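Enoyl-CoA hydratase/isomerase family protein (Mycobacterium tuberculosis, PDB 4FN7) probably catalyses the hydration of unsaturated acyl-CoA thioesters, as an enoyl-CoA hydratase/isomerase of the crotonase family in lipid metabolism. Local coordinates at residues Tyr92-Ala104 and Val184-Ala196. Numbering follows the deposited sequence.
Sequences YPKPVVMACTGHA and VVSRAEEAAREFA
A188 O accepts a 2.9 Å helix bond from A192 N, and the V97 CG1 methyl packs on that same oxygen from the strand. V97 belongs to strand 96-100, an inner strand of the main sheet of the crotonase fold. Helix 184-195 packs on one face of that sheet, running along strand 96-100 in the opposite direction. The axes of strand 96-100 and helix 184-195 are antiparallel (174°) and come within 7.7 Å. No hydrogen bond joins the two segments, so the contact is apolar packing.

P95, V97 and A99 point toward the helix, while V96, M98 and C100 point away, in the usual strand alternation. V97 straddles two helix turns. Its CG1 is anti to the backbone N (chi1 -177°) and reaches A188 CB at 3.8 Å. Its CG2 lies beside the backbone N and packs on A192 CA. A192 also touches V50 of the adjacent strand 48-52. The V97 CG2 methyl meets the F195 ring at its edge, near the ring plane, with CD2 3.8 Å away. P95 lies further along, its CB 3.6 Å from F195 CB. The F195 side chain also packs on L160 of the second subunit, so this end of the contact is close to a subunit interface. On the flank of the helix, R187 NH1 forms a salt bridge with E190 OE1, and its NE pairs with E177.

At the other end, small side chains allow a close approach. A99 CB sits 3.8 Å from A188 CB. V184 CG1 lies 3.6 Å from C100 O. T101 closes the row: its OG1 is hydrogen-bonded to N54 O, while its CG2 methyl rests 3.6 Å from V185 CG2.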
ATOM      1  N   TYR A  92      15.588 -14.726  -4.874  1.00  8.92           N
ATOM      2  CA  TYR A  92      15.749 -16.036  -5.499  1.00  9.51           C
ATOM      3  C   TYR A  92      15.321 -16.011  -6.965  1.00  9.64           C
ATOM      4  O   TYR A  92      14.269 -15.478  -7.288  1.00  9.80           O
ATOM      5  CB  TYR A  92      14.973 -17.098  -4.709  1.00  9.93           C
ATOM      6  CG  TYR A  92      15.507 -18.484  -4.955  1.00 10.16           C
ATOM      7  CD1 TYR A  92      16.743 -18.865  -4.448  1.00 10.40           C
ATOM      8  CD2 TYR A  92      14.802 -19.400  -5.722  1.00 10.15           C
ATOM      9  CE1 TYR A  92      17.259 -20.123  -4.692  1.00 10.11           C
ATOM     10  CE2 TYR A  92      15.311 -20.664  -5.966  1.00 10.43           C
ATOM     11  CZ  TYR A  92      16.537 -21.014  -5.449  1.00 10.45           C
ATOM     12  OH  TYR A  92      17.043 -22.269  -5.707  1.00 12.25           O
ATOM     13  N   PRO A  93      16.140 -16.595  -7.861  1.00  9.91           N
ATOM     14  CA  PRO A  93      15.836 -16.454  -9.293  1.00 10.20           C
ATOM     15  C   PRO A  93      14.689 -17.334  -9.802  1.00  9.82           C
ATOM     16  O   PRO A  93      14.341 -17.233 -10.979  1.00 11.48           O
ATOM     17  CB  PRO A  93      17.158 -16.835  -9.974  1.00 11.61           C
ATOM     18  CG  PRO A  93      17.839 -17.698  -9.004  1.00 13.80           C
ATOM     19  CD  PRO A  93      17.453 -17.219  -7.631  1.00 11.84           C
ATOM     20  N   LYS A  94      14.125 -18.182  -8.947  1.00 10.10           N
ATOM     21  CA  LYS A  94      12.983 -19.005  -9.316  1.00 10.11           C
ATOM     22  C   LYS A  94      11.797 -18.613  -8.452  1.00  9.63           C
ATOM     23  O   LYS A  94      11.983 -18.108  -7.337  1.00 10.36           O
ATOM     24  CB  LYS A  94      13.287 -20.484  -9.073  1.00 11.11           C
ATOM     25  CG  LYS A  94      14.654 -20.933  -9.545  1.00 11.48           C
ATOM     26  CD  LYS A  94      14.797 -20.886 -11.065  1.00 11.46           C
ATOM     27  CE  LYS A  94      16.205 -21.274 -11.502  1.00 13.22           C
ATOM     28  NZ  LYS A  94      16.575 -22.636 -11.036  1.00 14.40           N
ATOM     29  N   PRO A  95      10.572 -18.858  -8.939  1.00  9.50           N
ATOM     30  CA  PRO A  95       9.426 -18.567  -8.073  1.00  9.53           C
ATOM     31  C   PRO A  95       9.490 -19.365  -6.770  1.00  9.74           C
ATOM     32  O   PRO A  95       9.890 -20.538  -6.767  1.00 10.20           O
ATOM     33  CB  PRO A  95       8.232 -19.012  -8.915  1.00 10.41           C
ATOM     34  CG  PRO A  95       8.698 -18.855 -10.334  1.00 10.82           C
ATOM     35  CD  PRO A  95      10.155 -19.257 -10.296  1.00 10.79           C
ATOM     36  N   VAL A  96       9.094 -18.721  -5.674  1.00  8.66           N
ATOM     37  CA  VAL A  96       9.103 -19.321  -4.351  1.00  9.17           C
ATOM     38  C   VAL A  96       7.682 -19.270  -3.811  1.00  8.78           C
ATOM     39  O   VAL A  96       7.082 -18.189  -3.699  1.00  9.37           O
ATOM     40  CB  VAL A  96      10.026 -18.537  -3.391  1.00  8.79           C
ATOM     41  CG1 VAL A  96       9.957 -19.123  -1.979  1.00 10.75           C
ATOM     42  CG2 VAL A  96      11.461 -18.524  -3.918  1.00 10.96           C
ATOM     43  N   VAL A  97       7.139 -20.434  -3.484  1.00  8.79           N
ATOM     44  CA  VAL A  97       5.782 -20.512  -2.956  1.00  8.32           C
ATOM     45  C   VAL A  97       5.813 -21.032  -1.536  1.00  7.72           C
ATOM     46  O   VAL A  97       6.398 -22.074  -1.265  1.00  9.91           O
ATOM     47  CB  VAL A  97       4.880 -21.423  -3.819  1.00  9.88           C
ATOM     48  CG1 VAL A  97       3.451 -21.414  -3.290  1.00 10.70           C
ATOM     49  CG2 VAL A  97       4.908 -20.967  -5.267  1.00 11.68           C
ATOM     50  N   MET A  98       5.184 -20.289  -0.627  1.00  8.41           N
ATOM     51  CA  MET A  98       5.135 -20.682   0.770  1.00  9.43           C
ATOM     52  C   MET A  98       3.846 -21.423   1.067  1.00  9.77           C
ATOM     53  O   MET A  98       2.761 -20.926   0.772  1.00 11.07           O
ATOM     54  CB  MET A  98       5.224 -19.453   1.677  1.00  9.82           C
ATOM     55  CG  MET A  98       6.474 -18.635   1.489  1.00 10.50           C
ATOM     56  SD  MET A  98       7.924 -19.528   2.054  1.00 13.40           S
ATOM     57  CE  MET A  98       9.210 -18.320   1.704  1.00 13.33           C
ATOM     58  N   ALA A  99       3.981 -22.607   1.657  1.00  9.90           N
ATOM     59  CA  ALA A  99       2.854 -23.358   2.191  1.00 11.07           C
ATOM     60  C   ALA A  99       2.795 -23.117   3.691  1.00 10.25           C
ATOM     61  O   ALA A  99       3.496 -23.768   4.466  1.00 11.21           O
ATOM     62  CB  ALA A  99       3.019 -24.839   1.901  1.00 11.01           C
ATOM     63  N   CYS A 100       1.971 -22.152   4.086  1.00 10.53           N
ATOM     64  CA  CYS A 100       1.820 -21.789   5.482  1.00 10.61           C
ATOM     65  C   CYS A 100       0.898 -22.799   6.158  1.00 10.58           C
ATOM     66  O   CYS A 100      -0.322 -22.685   6.079  1.00 11.01           O
ATOM     67  CB  CYS A 100       1.238 -20.384   5.571  1.00 11.75           C
ATOM     68  SG  CYS A 100       1.358 -19.634   7.186  1.00 12.13           S
ATOM     69  N   THR A 101       1.494 -23.794   6.813  1.00 11.39           N
ATOM     70  CA  THR A 101       0.773 -24.978   7.266  1.00 12.41           C
ATOM     71  C   THR A 101       0.326 -24.864   8.720  1.00 12.05           C
ATOM     72  O   THR A 101      -0.252 -25.792   9.290  1.00 12.85           O
ATOM     73  CB  THR A 101       1.652 -26.227   7.093  1.00 12.92           C
ATOM     74  OG1 THR A 101       2.961 -25.962   7.614  1.00 13.17           O
ATOM     75  CG2 THR A 101       1.775 -26.586   5.617  1.00 13.45           C
ATOM     76  N   GLY A 102       0.611 -23.710   9.308  1.00 10.93           N
ATOM     77  CA  GLY A 102       0.179 -23.380  10.650  1.00 11.29           C
ATOM     78  C   GLY A 102       0.545 -21.931  10.877  1.00 11.18           C
ATOM     79  O   GLY A 102       0.840 -21.199   9.938  1.00 11.48           O
ATOM     80  N   HIS A 103       0.563 -21.503  12.126  1.00 11.88           N
ATOM     81  CA  HIS A 103       0.836 -20.108  12.444  0.50 11.43           C
ATOM     82  C   HIS A 103       2.241 -19.675  12.053  1.00 11.51           C
ATOM     83  O   HIS A 103       3.160 -20.496  11.994  1.00 11.08           O
ATOM     84  CB  HIS A 103       0.583 -19.878  13.929  0.50 13.63           C
ATOM     85  CG  HIS A 103      -0.730 -20.424  14.382  0.50 16.53           C
ATOM     86  ND1 HIS A 103      -1.930 -19.887  13.973  0.50 19.81           N
ATOM     87  CD2 HIS A 103      -1.036 -21.486  15.162  0.50 18.46           C
ATOM     88  CE1 HIS A 103      -2.922 -20.579  14.500  0.50 17.46           C
ATOM     89  NE2 HIS A 103      -2.407 -21.555  15.228  0.50 19.62           N
ATOM     90  N   ALA A 104       2.396 -18.385  11.790  1.00  9.99           N
ATOM     91  CA  ALA A 104       3.674 -17.819  11.389  1.00  9.10           C
ATOM     92  C   ALA A 104       3.905 -16.577  12.233  1.00  9.56           C
ATOM     93  O   ALA A 104       3.226 -15.560  12.059  1.00 10.38           O
ATOM     94  CB  ALA A 104       3.670 -17.475   9.894  1.00  9.75           C
ATOM     95  N   VAL A 184      -3.483 -27.021   1.615  1.00 13.33           N
ATOM     96  CA  VAL A 184      -2.501 -25.930   1.591  1.00 12.53           C
ATOM     97  C   VAL A 184      -1.236 -26.346   0.832  1.00 12.19           C
ATOM     98  O   VAL A 184      -0.783 -25.643  -0.065  1.00 11.95           O
ATOM     99  CB  VAL A 184      -2.156 -25.423   3.015  1.00 12.06           C
ATOM    100  CG1 VAL A 184      -0.909 -24.521   3.002  1.00 13.14           C
ATOM    101  CG2 VAL A 184      -3.350 -24.682   3.614  1.00 13.41           C
ATOM    102  N   VAL A 185      -0.687 -27.504   1.177  1.00 12.39           N
ATOM    103  CA  VAL A 185       0.553 -27.950   0.553  1.00 11.79           C
ATOM    104  C   VAL A 185       0.349 -28.297  -0.918  1.00 12.51           C
ATOM    105  O   VAL A 185       1.117 -27.865  -1.774  1.00 13.06           O
ATOM    106  CB  VAL A 185       1.172 -29.139   1.311  1.00 12.83           C
ATOM    107  CG1 VAL A 185       2.351 -29.712   0.534  1.00 14.57           C
ATOM    108  CG2 VAL A 185       1.598 -28.693   2.706  1.00 13.69           C
ATOM    109  N   SER A 186      -0.690 -29.066  -1.220  1.00 13.42           N
ATOM    110  CA  SER A 186      -0.905 -29.466  -2.608  1.00 14.64           C
ATOM    111  C   SER A 186      -1.206 -28.253  -3.488  1.00 13.79           C
ATOM    112  O   SER A 186      -0.766 -28.180  -4.633  1.00 14.73           O
ATOM    113  CB  SER A 186      -1.994 -30.540  -2.728  1.00 17.36           C
ATOM    114  OG  SER A 186      -3.230 -30.077  -2.227  1.00 19.25           O
ATOM    115  N   ARG A 187      -1.929 -27.283  -2.942  1.00 13.42           N
ATOM    116  CA  ARG A 187      -2.212 -26.065  -3.686  1.00 13.35           C
ATOM    117  C   ARG A 187      -0.930 -25.254  -3.901  1.00 12.94           C
ATOM    118  O   ARG A 187      -0.702 -24.717  -4.984  1.00 13.68           O
ATOM    119  CB  ARG A 187      -3.283 -25.235  -2.982  1.00 15.25           C
ATOM    120  CG  ARG A 187      -3.538 -23.897  -3.621  1.00 17.21           C
ATOM    121  CD  ARG A 187      -3.974 -24.004  -5.078  1.00 19.28           C
ATOM    122  NE  ARG A 187      -3.917 -22.675  -5.667  1.00 21.54           N
ATOM    123  CZ  ARG A 187      -3.502 -22.398  -6.895  1.00 20.85           C
ATOM    124  NH1 ARG A 187      -3.127 -23.370  -7.718  1.00 20.63           N
ATOM    125  NH2 ARG A 187      -3.472 -21.137  -7.301  1.00 23.10           N
ATOM    126  N   ALA A 188      -0.089 -25.171  -2.874  1.00 11.76           N
ATOM    127  CA  ALA A 188       1.207 -24.513  -3.016  1.00 11.50           C
ATOM    128  C   ALA A 188       2.038 -25.166  -4.125  1.00 10.78           C
ATOM    129  O   ALA A 188       2.658 -24.472  -4.929  1.00 11.15           O
ATOM    130  CB  ALA A 188       1.975 -24.522  -1.690  1.00 12.23           C
ATOM    131  N   GLU A 189       2.043 -26.497  -4.168  1.00 10.83           N
ATOM    132  CA  GLU A 189       2.793 -27.214  -5.189  0.66 12.27           C
ATOM    133  C   GLU A 189       2.213 -26.983  -6.582  1.00 11.72           C
ATOM    134  O   GLU A 189       2.958 -26.813  -7.547  1.00 12.39           O
ATOM    135  CB  GLU A 189       2.864 -28.705  -4.849  0.66 14.18           C
ATOM    136  CG  GLU A 189       3.752 -28.979  -3.647  0.66 15.39           C
ATOM    137  CD  GLU A 189       3.566 -30.361  -3.064  0.66 17.55           C
ATOM    138  OE1 GLU A 189       2.582 -31.036  -3.432  0.66 20.09           O
ATOM    139  OE2 GLU A 189       4.407 -30.766  -2.230  0.66 18.01           O
ATOM    140  N   GLU A 190       0.887 -26.960  -6.675  1.00 12.80           N
ATOM    141  CA  GLU A 190       0.211 -26.677  -7.937  1.00 13.37           C
ATOM    142  C   GLU A 190       0.595 -25.283  -8.439  1.00 11.91           C
ATOM    143  O   GLU A 190       0.924 -25.097  -9.612  1.00 13.31           O
ATOM    144  CB  GLU A 190      -1.308 -26.783  -7.766  1.00 15.89           C
ATOM    145  CG  GLU A 190      -2.097 -26.622  -9.051  1.00 18.41           C
ATOM    146  CD  GLU A 190      -3.590 -26.779  -8.836  1.00 23.71           C
ATOM    147  OE1 GLU A 190      -4.147 -26.075  -7.967  1.00 26.03           O
ATOM    148  OE2 GLU A 190      -4.210 -27.614  -9.528  1.00 28.58           O
ATOM    149  N   ALA A 191       0.562 -24.304  -7.538  1.00 12.10           N
ATOM    150  CA  ALA A 191       0.903 -22.935  -7.892  1.00 11.74           C
ATOM    151  C   ALA A 191       2.364 -22.848  -8.336  1.00 11.78           C
ATOM    152  O   ALA A 191       2.674 -22.200  -9.336  1.00 11.85           O
ATOM    153  CB  ALA A 191       0.636 -21.997  -6.718  1.00 12.16           C
ATOM    154  N   ALA A 192       3.253 -23.502  -7.593  1.00 10.54           N
ATOM    155  CA  ALA A 192       4.667 -23.532  -7.952  1.00 11.17           C
ATOM    156  C   ALA A 192       4.876 -24.108  -9.360  1.00 11.56           C
ATOM    157  O   ALA A 192       5.640 -23.553 -10.151  1.00 11.75           O
ATOM    158  CB  ALA A 192       5.460 -24.313  -6.924  1.00 11.53           C
ATOM    159  N   ARG A 193       4.178 -25.197  -9.682  1.00 11.51           N
ATOM    160  CA  ARG A 193       4.304 -25.791 -11.006  0.50 13.33           C
ATOM    161  C   ARG A 193       3.819 -24.829 -12.088  1.00 12.68           C
ATOM    162  O   ARG A 193       4.416 -24.755 -13.163  1.00 14.51           O
ATOM    163  CB  ARG A 193       3.591 -27.146 -11.073  0.50 13.56           C
ATOM    164  CG  ARG A 193       4.299 -28.231 -10.264  0.50 16.08           C
ATOM    165  CD  ARG A 193       3.631 -29.590 -10.411  0.50 19.66           C
ATOM    166  NE  ARG A 193       4.441 -30.656  -9.827  0.50 20.42           N
ATOM    167  CZ  ARG A 193       4.247 -31.174  -8.620  0.50 22.09           C
ATOM    168  NH1 ARG A 193       3.260 -30.732  -7.856  0.50 23.73           N
ATOM    169  NH2 ARG A 193       5.038 -32.143  -8.178  0.50 21.55           N
ATOM    170  N   GLU A 194       2.758 -24.074 -11.795  1.00 12.68           N
ATOM    171  CA  GLU A 194       2.280 -23.046 -12.714  0.56 12.53           C
ATOM    172  C   GLU A 194       3.332 -21.952 -12.921  1.00 12.09           C
ATOM    173  O   GLU A 194       3.644 -21.578 -14.055  1.00 13.08           O
ATOM    174  CB  GLU A 194       0.971 -22.433 -12.206  0.56 13.58           C
ATOM    175  CG  GLU A 194       0.452 -21.274 -13.045  0.56 15.61           C
ATOM    176  CD  GLU A 194      -0.635 -20.486 -12.338  0.56 19.72           C
ATOM    177  OE1 GLU A 194      -1.075 -20.921 -11.254  0.56 20.52           O
ATOM    178  OE2 GLU A 194      -1.042 -19.428 -12.862  0.56 21.20           O
ATOM    179  N   PHE A 195       3.882 -21.432 -11.828  1.00 12.27           N
ATOM    180  CA  PHE A 195       4.854 -20.344 -11.930  1.00 11.01           C
ATOM    181  C   PHE A 195       6.154 -20.783 -12.606  1.00 11.27           C
ATOM    182  O   PHE A 195       6.847 -19.970 -13.214  1.00 12.60           O
ATOM    183  CB  PHE A 195       5.140 -19.733 -10.553  1.00 10.44           C
ATOM    184  CG  PHE A 195       3.917 -19.205  -9.852  1.00 10.77           C
ATOM    185  CD1 PHE A 195       2.904 -18.562 -10.550  1.00 12.61           C
ATOM    186  CD2 PHE A 195       3.781 -19.369  -8.485  1.00 12.64           C
ATOM    187  CE1 PHE A 195       1.785 -18.081  -9.884  1.00 13.83           C
ATOM    188  CE2 PHE A 195       2.668 -18.896  -7.818  1.00 14.24           C
ATOM    189  CZ  PHE A 195       1.669 -18.249  -8.513  1.00 14.99           C
ATOM    190  N   ALA A 196       6.481 -22.067 -12.498  1.00 12.23           N
ATOM    191  CA  ALA A 196       7.640 -22.609 -13.207  1.00 13.24           C
ATOM    192  C   ALA A 196       7.486 -22.463 -14.723  1.00 14.32           C
ATOM    193  O   ALA A 196       8.472 -22.528 -15.462  1.00 15.80           O
ATOM    194  CB  ALA A 196       7.871 -24.066 -12.828  1.00 14.35           C
TER